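Long-range contacts in serine protease inhibitor (Thermoanaerobacter tengcongensis, PDB 2PEF), which probably inhibits serine proteases as a member of the serpin family and is seen here in its latent state: residues N220-P229 against R349-N358; T13-F21 against I33-L42. All coordinates share one frame; numbering follows the deposited sequence.

Contact 1 of 2, residues N220-P229 against R349-N358; sequences NHYSFVAILP and RPFIFAIIDN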
loop_
_atom_site.group_PDB
_atom_site.type_symbol
_atom_site.label_atom_id
_atom_site.label_comp_id
_atom_site.label_asym_id
_atom_site.label_seq_id
_atom_site.Cartn_x
_atom_site.Cartn_y
_atom_site.Cartn_z
ATOM N N ASN A 220 -14.843 -14.145 -2.893
ATOM C CA ASN A 220 -14.613 -13.417 -4.151
ATOM C C ASN A 220 -14.580 -11.888 -4.092
ATOM O O ASN A 220 -14.669 -11.225 -5.131
ATOM C CB ASN A 220 -15.588 -13.887 -5.235
ATOM C CG ASN A 220 -15.257 -15.277 -5.734
ATOM O OD1 ASN A 220 -15.791 -16.265 -5.238
ATOM N ND2 ASN A 220 -14.352 -15.359 -6.696
ATOM N N HIS A 221 -14.422 -11.331 -2.894
ATOM C CA HIS A 221 -14.263 -9.879 -2.751
ATOM C C HIS A 221 -12.891 -9.422 -3.214
ATOM O O HIS A 221 -12.723 -8.299 -3.710
ATOM C CB HIS A 221 -14.473 -9.466 -1.300
ATOM C CG HIS A 221 -15.793 -9.891 -0.750
ATOM N ND1 HIS A 221 -16.990 -9.438 -1.260
ATOM C CD2 HIS A 221 -16.106 -10.720 0.273
ATOM C CE1 HIS A 221 -17.986 -9.972 -0.574
ATOM N NE2 HIS A 221 -17.475 -10.755 0.361
ATOM N N TYR A 222 -11.910 -10.304 -3.041
ATOM C CA TYR A 222 -10.524 -10.005 -3.393
ATOM C C TYR A 222 -9.934 -11.139 -4.201
ATOM O O TYR A 222 -10.376 -12.280 -4.097
ATOM C CB TYR A 222 -9.686 -9.761 -2.134
ATOM C CG TYR A 222 -10.279 -8.693 -1.246
ATOM C CD1 TYR A 222 -10.905 -9.025 -0.045
ATOM C CD2 TYR A 222 -10.236 -7.353 -1.620
ATOM C CE1 TYR A 222 -11.462 -8.037 0.770
ATOM C CE2 TYR A 222 -10.787 -6.361 -0.821
ATOM C CZ TYR A 222 -11.402 -6.711 0.368
ATOM O OH TYR A 222 -11.954 -5.730 1.156
ATOM N N SER A 223 -8.934 -10.813 -5.013
ATOM C CA SER A 223 -8.205 -11.809 -5.778
ATOM C C SER A 223 -6.717 -11.493 -5.814
ATOM O O SER A 223 -6.294 -10.375 -5.513
ATOM C CB SER A 223 -8.749 -11.919 -7.206
ATOM O OG SER A 223 -10.076 -12.418 -7.203
ATOM N N PHE A 224 -5.940 -12.505 -6.175
ATOM C CA PHE A 224 -4.506 -12.385 -6.311
ATOM C C PHE A 224 -4.183 -12.409 -7.801
ATOM O O PHE A 224 -4.527 -13.364 -8.503
ATOM C CB PHE A 224 -3.824 -13.556 -5.587
ATOM C CG PHE A 224 -2.324 -13.461 -5.541
ATOM C CD1 PHE A 224 -1.686 -12.846 -4.466
ATOM C CD2 PHE A 224 -1.544 -14.014 -6.553
ATOM C CE1 PHE A 224 -0.298 -12.763 -4.406
ATOM C CE2 PHE A 224 -0.152 -13.929 -6.501
ATOM C CZ PHE A 224 0.467 -13.311 -5.422
ATOM N N VAL A 225 -3.541 -11.342 -8.270
ATOM C CA VAL A 225 -3.111 -11.227 -9.659
ATOM C C VAL A 225 -1.619 -11.550 -9.741
ATOM O O VAL A 225 -0.828 -10.987 -8.986
ATOM C CB VAL A 225 -3.379 -9.792 -10.186
ATOM C CG1 VAL A 225 -2.760 -9.578 -11.573
ATOM C CG2 VAL A 225 -4.876 -9.508 -10.207
ATOM N N ALA A 226 -1.245 -12.462 -10.645
ATOM C CA ALA A 226 0.163 -12.803 -10.886
ATOM C C ALA A 226 0.499 -12.530 -12.343
ATOM O O ALA A 226 -0.226 -12.972 -13.233
ATOM C CB ALA A 226 0.436 -14.263 -10.545
ATOM N N ILE A 227 1.582 -11.790 -12.584
ATOM C CA ILE A 227 1.968 -11.397 -13.940
ATOM C C ILE A 227 3.423 -11.767 -14.186
ATOM O O ILE A 227 4.300 -11.366 -13.431
ATOM C CB ILE A 227 1.771 -9.879 -14.174
ATOM C CG1 ILE A 227 0.310 -9.484 -13.952
ATOM C CG2 ILE A 227 2.244 -9.475 -15.583
ATOM C CD1 ILE A 227 0.099 -7.997 -13.826
ATOM N N LEU A 228 3.667 -12.541 -15.240
ATOM C CA LEU A 228 5.006 -13.024 -15.538
ATOM C C LEU A 228 5.535 -12.443 -16.849
ATOM O O LEU A 228 5.141 -12.887 -17.926
ATOM C CB LEU A 228 5.010 -14.557 -15.609
ATOM C CG LEU A 228 6.350 -15.261 -15.840
ATOM C CD1 LEU A 228 7.168 -15.301 -14.553
ATOM C CD2 LEU A 228 6.098 -16.667 -16.363
ATOM N N PRO A 229 6.414 -11.429 -16.761
ATOM C CA PRO A 229 7.066 -10.910 -17.966
ATOM C C PRO A 229 7.898 -11.994 -18.654
ATOM O O PRO A 229 8.539 -12.804 -17.983
ATOM C CB PRO A 229 7.956 -9.790 -17.422
ATOM C CG PRO A 229 7.296 -9.387 -16.135
ATOM C CD PRO A 229 6.828 -10.683 -15.560
ATOM N N ARG A 349 12.451 -16.577 -13.197
ATOM C CA ARG A 349 11.114 -16.185 -13.610
ATOM C C ARG A 349 10.479 -15.296 -12.533
ATOM O O ARG A 349 9.529 -15.712 -11.857
ATOM C CB ARG A 349 10.244 -17.412 -13.901
ATOM C CG ARG A 349 10.815 -18.336 -14.971
ATOM C CD ARG A 349 9.728 -19.191 -15.593
ATOM N NE ARG A 349 9.132 -20.113 -14.628
ATOM C CZ ARG A 349 7.951 -20.700 -14.783
ATOM N NH1 ARG A 349 7.220 -20.461 -15.864
ATOM N NH2 ARG A 349 7.492 -21.522 -13.848
ATOM N N PRO A 350 10.994 -14.060 -12.379
ATOM C CA PRO A 350 10.410 -13.163 -11.389
ATOM C C PRO A 350 9.032 -12.726 -11.863
ATOM O O PRO A 350 8.714 -12.871 -13.050
ATOM C CB PRO A 350 11.380 -11.978 -11.368
ATOM C CG PRO A 350 12.001 -11.985 -12.713
ATOM C CD PRO A 350 12.102 -13.416 -13.114
ATOM N N PHE A 351 8.215 -12.220 -10.945
ATOM C CA PHE A 351 6.853 -11.846 -11.288
ATOM C C PHE A 351 6.331 -10.665 -10.490
ATOM O O PHE A 351 6.848 -10.343 -9.425
ATOM C CB PHE A 351 5.905 -13.049 -11.167
ATOM C CG PHE A 351 5.793 -13.615 -9.778
ATOM C CD1 PHE A 351 4.797 -13.167 -8.907
ATOM C CD2 PHE A 351 6.655 -14.618 -9.347
ATOM C CE1 PHE A 351 4.677 -13.699 -7.626
ATOM C CE2 PHE A 351 6.542 -15.154 -8.067
ATOM C CZ PHE A 351 5.547 -14.697 -7.208
ATOM N N ILE A 352 5.307 -10.028 -11.045
ATOM C CA ILE A 352 4.615 -8.913 -10.415
ATOM C C ILE A 352 3.318 -9.487 -9.874
ATOM O O ILE A 352 2.739 -10.386 -10.479
ATOM C CB ILE A 352 4.334 -7.774 -11.449
ATOM C CG1 ILE A 352 5.630 -7.055 -11.841
ATOM C CG2 ILE A 352 3.328 -6.742 -10.914
ATOM C CD1 ILE A 352 6.443 -7.746 -12.909
ATOM N N PHE A 353 2.873 -9.005 -8.722
ATOM C CA PHE A 353 1.588 -9.448 -8.200
ATOM C C PHE A 353 0.816 -8.288 -7.601
ATOM O O PHE A 353 1.386 -7.236 -7.290
ATOM C CB PHE A 353 1.766 -10.566 -7.164
ATOM C CG PHE A 353 2.409 -10.105 -5.897
ATOM C CD1 PHE A 353 1.639 -9.611 -4.846
ATOM C CD2 PHE A 353 3.784 -10.165 -5.752
ATOM C CE1 PHE A 353 2.241 -9.167 -3.676
ATOM C CE2 PHE A 353 4.397 -9.720 -4.585
ATOM C CZ PHE A 353 3.622 -9.226 -3.541
ATOM N N ALA A 354 -0.486 -8.500 -7.438
ATOM C CA ALA A 354 -1.340 -7.544 -6.769
ATOM C C ALA A 354 -2.437 -8.287 -6.030
ATOM O O ALA A 354 -2.866 -9.363 -6.450
ATOM C CB ALA A 354 -1.932 -6.574 -7.754
ATOM N N ILE A 355 -2.852 -7.714 -4.906
ATOM C CA ILE A 355 -4.071 -8.119 -4.230
ATOM C C ILE A 355 -5.104 -7.069 -4.626
ATOM O O ILE A 355 -4.940 -5.887 -4.305
ATOM C CB ILE A 355 -3.882 -8.161 -2.698
ATOM C CG1 ILE A 355 -2.819 -9.211 -2.332
ATOM C CG2 ILE A 355 -5.217 -8.425 -1.999
ATOM C CD1 ILE A 355 -2.341 -9.139 -0.899
ATOM N N ILE A 356 -6.148 -7.494 -5.337
ATOM C CA ILE A 356 -7.129 -6.553 -5.886
ATOM C C ILE A 356 -8.512 -6.643 -5.247
ATOM O O ILE A 356 -8.969 -7.713 -4.840
ATOM C CB ILE A 356 -7.265 -6.657 -7.450
ATOM C CG1 ILE A 356 -7.740 -8.051 -7.885
ATOM C CG2 ILE A 356 -5.960 -6.258 -8.139
ATOM C CD1 ILE A 356 -8.356 -8.112 -9.288
ATOM N N ASP A 357 -9.160 -5.484 -5.173
ATOM C CA ASP A 357 -10.558 -5.355 -4.809
ATOM C C ASP A 357 -11.358 -5.631 -6.082
ATOM O O ASP A 357 -11.324 -4.842 -7.030
ATOM C CB ASP A 357 -10.781 -3.933 -4.262
ATOM C CG ASP A 357 -12.227 -3.455 -4.352
ATOM O OD1 ASP A 357 -13.167 -4.276 -4.293
ATOM O OD2 ASP A 357 -12.411 -2.222 -4.460
ATOM N N ASN A 358 -12.062 -6.764 -6.106
ATOM C CA ASN A 358 -12.798 -7.185 -7.303
ATOM C C ASN A 358 -13.942 -6.270 -7.748
ATOM O O ASN A 358 -14.387 -6.351 -8.897
ATOM C CB ASN A 358 -13.267 -8.639 -7.171
ATOM C CG ASN A 358 -12.126 -9.629 -7.270
ATOM O OD1 ASN A 358 -11.195 -9.446 -8.057
ATOM N ND2 ASN A 358 -12.191 -10.693 -6.470
HETATM O O HOH W 1 -14.600 -6.440 -3.368
HETATM O O HOH W 2 9.738 -13.330 -15.582
#

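Contact 2 of 2, residues T13-F21 against I33-L42; sequences TADFSIELF and ISPLSAMLAL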
loop_
_atom_site.group_PDB
_atom_site.type_symbol
_atom_site.label_atom_id
_atom_site.label_comp_id
_atom_site.label_asym_id
_atom_site.label_seq_id
_atom_site.Cartn_x
_atom_site.Cartn_y
_atom_site.Cartn_z
ATOM N N THR A 13 -7.529 6.847 -9.296
ATOM C CA THR A 13 -6.840 6.136 -8.214
ATOM C C THR A 13 -5.901 5.074 -8.782
ATOM O O THR A 13 -4.802 4.872 -8.259
ATOM C CB THR A 13 -7.848 5.558 -7.191
ATOM O OG1 THR A 13 -8.644 6.632 -6.678
ATOM C CG2 THR A 13 -7.137 4.859 -6.029
ATOM N N ALA A 14 -6.322 4.437 -9.877
ATOM C CA ALA A 14 -5.488 3.470 -10.592
ATOM C C ALA A 14 -4.196 4.122 -11.073
ATOM O O ALA A 14 -3.116 3.547 -10.909
ATOM C CB ALA A 14 -6.253 2.848 -11.760
ATOM N N ASP A 15 -4.309 5.324 -11.653
ATOM C CA ASP A 15 -3.136 6.092 -12.095
ATOM C C ASP A 15 -2.175 6.398 -10.944
ATOM O O ASP A 15 -0.967 6.186 -11.069
ATOM C CB ASP A 15 -3.555 7.382 -12.809
ATOM C CG ASP A 15 -3.777 7.184 -14.307
ATOM O OD1 ASP A 15 -3.640 6.045 -14.799
ATOM O OD2 ASP A 15 -4.086 8.176 -15.000
ATOM N N PHE A 16 -2.711 6.896 -9.830
ATOM C CA PHE A 16 -1.905 7.148 -8.631
ATOM C C PHE A 16 -1.207 5.875 -8.165
ATOM O O PHE A 16 -0.009 5.887 -7.864
ATOM C CB PHE A 16 -2.769 7.702 -7.494
ATOM C CG PHE A 16 -2.093 7.669 -6.145
ATOM C CD1 PHE A 16 -1.233 8.694 -5.757
ATOM C CD2 PHE A 16 -2.320 6.614 -5.261
ATOM C CE1 PHE A 16 -0.607 8.658 -4.509
ATOM C CE2 PHE A 16 -1.701 6.575 -4.019
ATOM C CZ PHE A 16 -0.848 7.597 -3.641
ATOM N N SER A 17 -1.973 4.788 -8.105
ATOM C CA SER A 17 -1.487 3.502 -7.617
ATOM C C SER A 17 -0.312 2.985 -8.437
ATOM O O SER A 17 0.710 2.573 -7.878
ATOM C CB SER A 17 -2.625 2.475 -7.602
ATOM O OG SER A 17 -3.613 2.842 -6.648
ATOM N N ILE A 18 -0.455 3.015 -9.762
ATOM C CA ILE A 18 0.587 2.508 -10.658
ATOM C C ILE A 18 1.798 3.443 -10.727
ATOM O O ILE A 18 2.938 2.981 -10.781
ATOM C CB ILE A 18 0.018 2.155 -12.065
ATOM C CG1 ILE A 18 -1.032 1.037 -11.953
ATOM C CG2 ILE A 18 1.133 1.757 -13.044
ATOM C CD1 ILE A 18 -0.546 -0.261 -11.279
ATOM N N GLU A 19 1.562 4.751 -10.694
ATOM C CA GLU A 19 2.679 5.698 -10.650
ATOM C C GLU A 19 3.468 5.544 -9.349
ATOM O O GLU A 19 4.701 5.575 -9.353
ATOM C CB GLU A 19 2.213 7.142 -10.844
ATOM C CG GLU A 19 1.716 7.456 -12.254
ATOM C CD GLU A 19 2.713 7.079 -13.344
ATOM O OE1 GLU A 19 3.875 7.525 -13.267
ATOM O OE2 GLU A 19 2.329 6.333 -14.275
ATOM N N LEU A 20 2.753 5.355 -8.241
ATOM C CA LEU A 20 3.395 5.076 -6.960
ATOM C C LEU A 20 4.225 3.792 -7.041
ATOM O O LEU A 20 5.408 3.797 -6.702
ATOM C CB LEU A 20 2.350 4.974 -5.841
ATOM C CG LEU A 20 2.841 4.995 -4.394
ATOM C CD1 LEU A 20 3.540 6.313 -4.059
ATOM C CD2 LEU A 20 1.672 4.750 -3.444
ATOM N N PHE A 21 3.602 2.710 -7.513
ATOM C CA PHE A 21 4.278 1.419 -7.675
ATOM C C PHE A 21 5.526 1.501 -8.549
ATOM O O PHE A 21 6.610 1.097 -8.125
ATOM C CB PHE A 21 3.302 0.368 -8.215
ATOM C CG PHE A 21 3.939 -0.962 -8.529
ATOM C CD1 PHE A 21 4.527 -1.726 -7.525
ATOM C CD2 PHE A 21 3.926 -1.461 -9.829
ATOM C CE1 PHE A 21 5.101 -2.966 -7.818
ATOM C CE2 PHE A 21 4.497 -2.694 -10.127
ATOM C CZ PHE A 21 5.086 -3.446 -9.122
ATOM N N ILE A 33 4.098 -2.473 -2.042
ATOM C CA ILE A 33 3.453 -1.270 -1.534
ATOM C C ILE A 33 1.947 -1.465 -1.454
ATOM O O ILE A 33 1.379 -2.295 -2.169
ATOM C CB ILE A 33 3.799 0.008 -2.351
ATOM C CG1 ILE A 33 3.188 -0.036 -3.753
ATOM C CG2 ILE A 33 5.322 0.247 -2.390
ATOM C CD1 ILE A 33 2.951 1.342 -4.343
ATOM N N SER A 34 1.323 -0.722 -0.546
ATOM C CA SER A 34 -0.124 -0.584 -0.520
ATOM C C SER A 34 -0.491 0.829 -0.929
ATOM O O SER A 34 -0.336 1.768 -0.136
ATOM C CB SER A 34 -0.689 -0.877 0.867
ATOM O OG SER A 34 -2.071 -0.596 0.910
ATOM N N PRO A 35 -0.964 0.995 -2.175
ATOM C CA PRO A 35 -1.402 2.311 -2.628
ATOM C C PRO A 35 -2.530 2.856 -1.757
ATOM O O PRO A 35 -2.565 4.055 -1.489
ATOM C CB PRO A 35 -1.882 2.046 -4.056
ATOM C CG PRO A 35 -1.163 0.813 -4.475
ATOM C CD PRO A 35 -1.085 -0.019 -3.240
ATOM N N LEU A 36 -3.426 1.977 -1.307
ATOM C CA LEU A 36 -4.526 2.368 -0.425
ATOM C C LEU A 36 -4.007 3.027 0.851
ATOM O O LEU A 36 -4.458 4.105 1.218
ATOM C CB LEU A 36 -5.409 1.166 -0.069
ATOM C CG LEU A 36 -6.597 1.426 0.868
ATOM C CD1 LEU A 36 -7.573 2.460 0.293
ATOM C CD2 LEU A 36 -7.308 0.117 1.180
ATOM N N SER A 37 -3.059 2.371 1.512
ATOM C CA SER A 37 -2.465 2.902 2.734
ATOM C C SER A 37 -1.805 4.264 2.519
ATOM O O SER A 37 -1.987 5.184 3.320
ATOM C CB SER A 37 -1.457 1.906 3.307
ATOM O OG SER A 37 -0.812 2.443 4.448
ATOM N N ALA A 38 -1.045 4.387 1.433
ATOM C CA ALA A 38 -0.368 5.638 1.102
ATOM C C ALA A 38 -1.370 6.753 0.836
ATOM O O ALA A 38 -1.235 7.856 1.381
ATOM C CB ALA A 38 0.554 5.448 -0.085
ATOM N N MET A 39 -2.368 6.451 0.005
ATOM C CA MET A 39 -3.459 7.372 -0.305
ATOM C C MET A 39 -4.122 7.920 0.960
ATOM O O MET A 39 -4.353 9.124 1.093
ATOM C CB MET A 39 -4.504 6.665 -1.178
ATOM C CG MET A 39 -5.784 7.460 -1.415
ATOM S SD MET A 39 -5.519 8.950 -2.392
ATOM C CE MET A 39 -5.298 8.259 -4.027
ATOM N N LEU A 40 -4.439 7.022 1.888
ATOM C CA LEU A 40 -5.165 7.423 3.093
ATOM C C LEU A 40 -4.367 8.339 4.019
ATOM O O LEU A 40 -4.905 9.322 4.529
ATOM C CB LEU A 40 -5.703 6.203 3.838
ATOM C CG LEU A 40 -6.816 5.468 3.082
ATOM C CD1 LEU A 40 -7.073 4.106 3.704
ATOM C CD2 LEU A 40 -8.096 6.284 3.023
ATOM N N ALA A 41 -3.089 8.026 4.224
ATOM C CA ALA A 41 -2.227 8.850 5.063
ATOM C C ALA A 41 -2.054 10.230 4.441
ATOM O O ALA A 41 -2.111 11.246 5.133
ATOM C CB ALA A 41 -0.876 8.182 5.249
ATOM N N LEU A 42 -1.859 10.253 3.123
ATOM C CA LEU A 42 -1.621 11.497 2.405
ATOM C C LEU A 42 -2.892 12.328 2.251
ATOM O O LEU A 42 -2.832 13.557 2.266
ATOM C CB LEU A 42 -0.987 11.215 1.041
ATOM C CG LEU A 42 0.444 10.661 1.062
ATOM C CD1 LEU A 42 0.807 10.065 -0.293
ATOM C CD2 LEU A 42 1.463 11.728 1.470
#

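Contact 1 of 2, residues N220-P229 against R349-N358
Phe-224 and Phe-353 lie with their rings almost parallel, the planes at 9°, but offset so far that little of one ring covers the other. The centroids are 5.5 Å apart. Phe-224 CZ meets Phe-353 CB at 3.5 Å. Phe-224 reaches across because its CG is anti to the backbone N (chi1 -174°). Phe-353 CG instead sits between its backbone N and carbonyl carbon (chi1 69°). This stands its ring off the strand, with CB and the CG-CD1 edge still against the Phe-224 ring. On the other sheet face, Val-225 CG2 meets Ile-356 CD1 at 3.9 Å, the side chains crossing at about a right angle. Pro-229 CG touches Ile-352 CD1 at 3.7 Å. Six backbone hydrogen bonds join the antiparallel strands, and Asn-358 N to His-221 O adds a seventh. Asn-358 ND2 uses both hydrogens, on Ser-223 OG at 2.8 Å and Asn-220 O at 2.9 Å. Both acceptors lie close to the amide plane, which should fix its rotation. A water bridges Pro-229 O and Pro-350 O. The pair forms the middle of serpin sheet B. Strands 210-216 and 362-372 flank it, strand 255-273 meets the phenylalanine face, and helix 235-241 packs on Ile-227 and Ile-352.

Contact 2 of 2, residues T13-F21 against I33-L42
Ser-17 and Pro-35 mark where two helices come nearest, with Ser-17 CA 5.1 Å from Pro-35 CA. The axes of helix segments 13-21 and 35-42 are 10.0 Å apart and cross at 107°. These are helices A and B of the serpin fold, and helix B starts here. Ser-34 is its N-cap, its OG accepting from Ser-37 N. The contact itself is largely apolar. Phe-16 CG is anti to the backbone N (chi1 166°), and this torsion brings the CE2-CZ edge of the ring up to helix 35-42. In one of the two conformers of Met-39, CE lies over a face of this ring, 4.0 Å from the centroid; for the other this is doubtful. In that same conformer SD stands farther above the ring, a distant Met-aromatic contact. Pro-35 O lies in the ring plane, 3.7 Å from Phe-16 CE2, and Ala-38 CB is also at the ring edge. Replacing Phe-16 by an alanine would probably open a gap beside Pro-35 and Ala-38. One turn on, Leu-20 CD2 touches Ala-38 CB at 3.6 Å. Ile-33 CD1 reaches Leu-20 CG at 3.7 Å and also meets the backbone of Phe-21. Ser-17 OG donates to Thr-13 O at 2.9 Å, within its own helix, and this same OG lies 3.2 Å from Pro-35 CB.

How the contacts relate
The centres of contacts 1 and 2 are about 16 Å apart. They touch where Ile-352 CG2 of contact 1 meets Phe-21 CZ of contact 2 at 4.1 Å. Strand 362-372 also joins them. It pairs with strand 345-357 on one side and with the short strand 32-33 on the other, and its Ile-366 packs on Phe-21. Contact 2 is the more central, about 6 Å from the centre of the chain against about 14 Å for contact 1. In contact 2, Ser-37 OG is hydrogen-bonded with Thr-329 OG1 of strand 322-331. That strand lies between strands 158-169 and 310-318, consistent with the inserted reactive loop of a latent serpin.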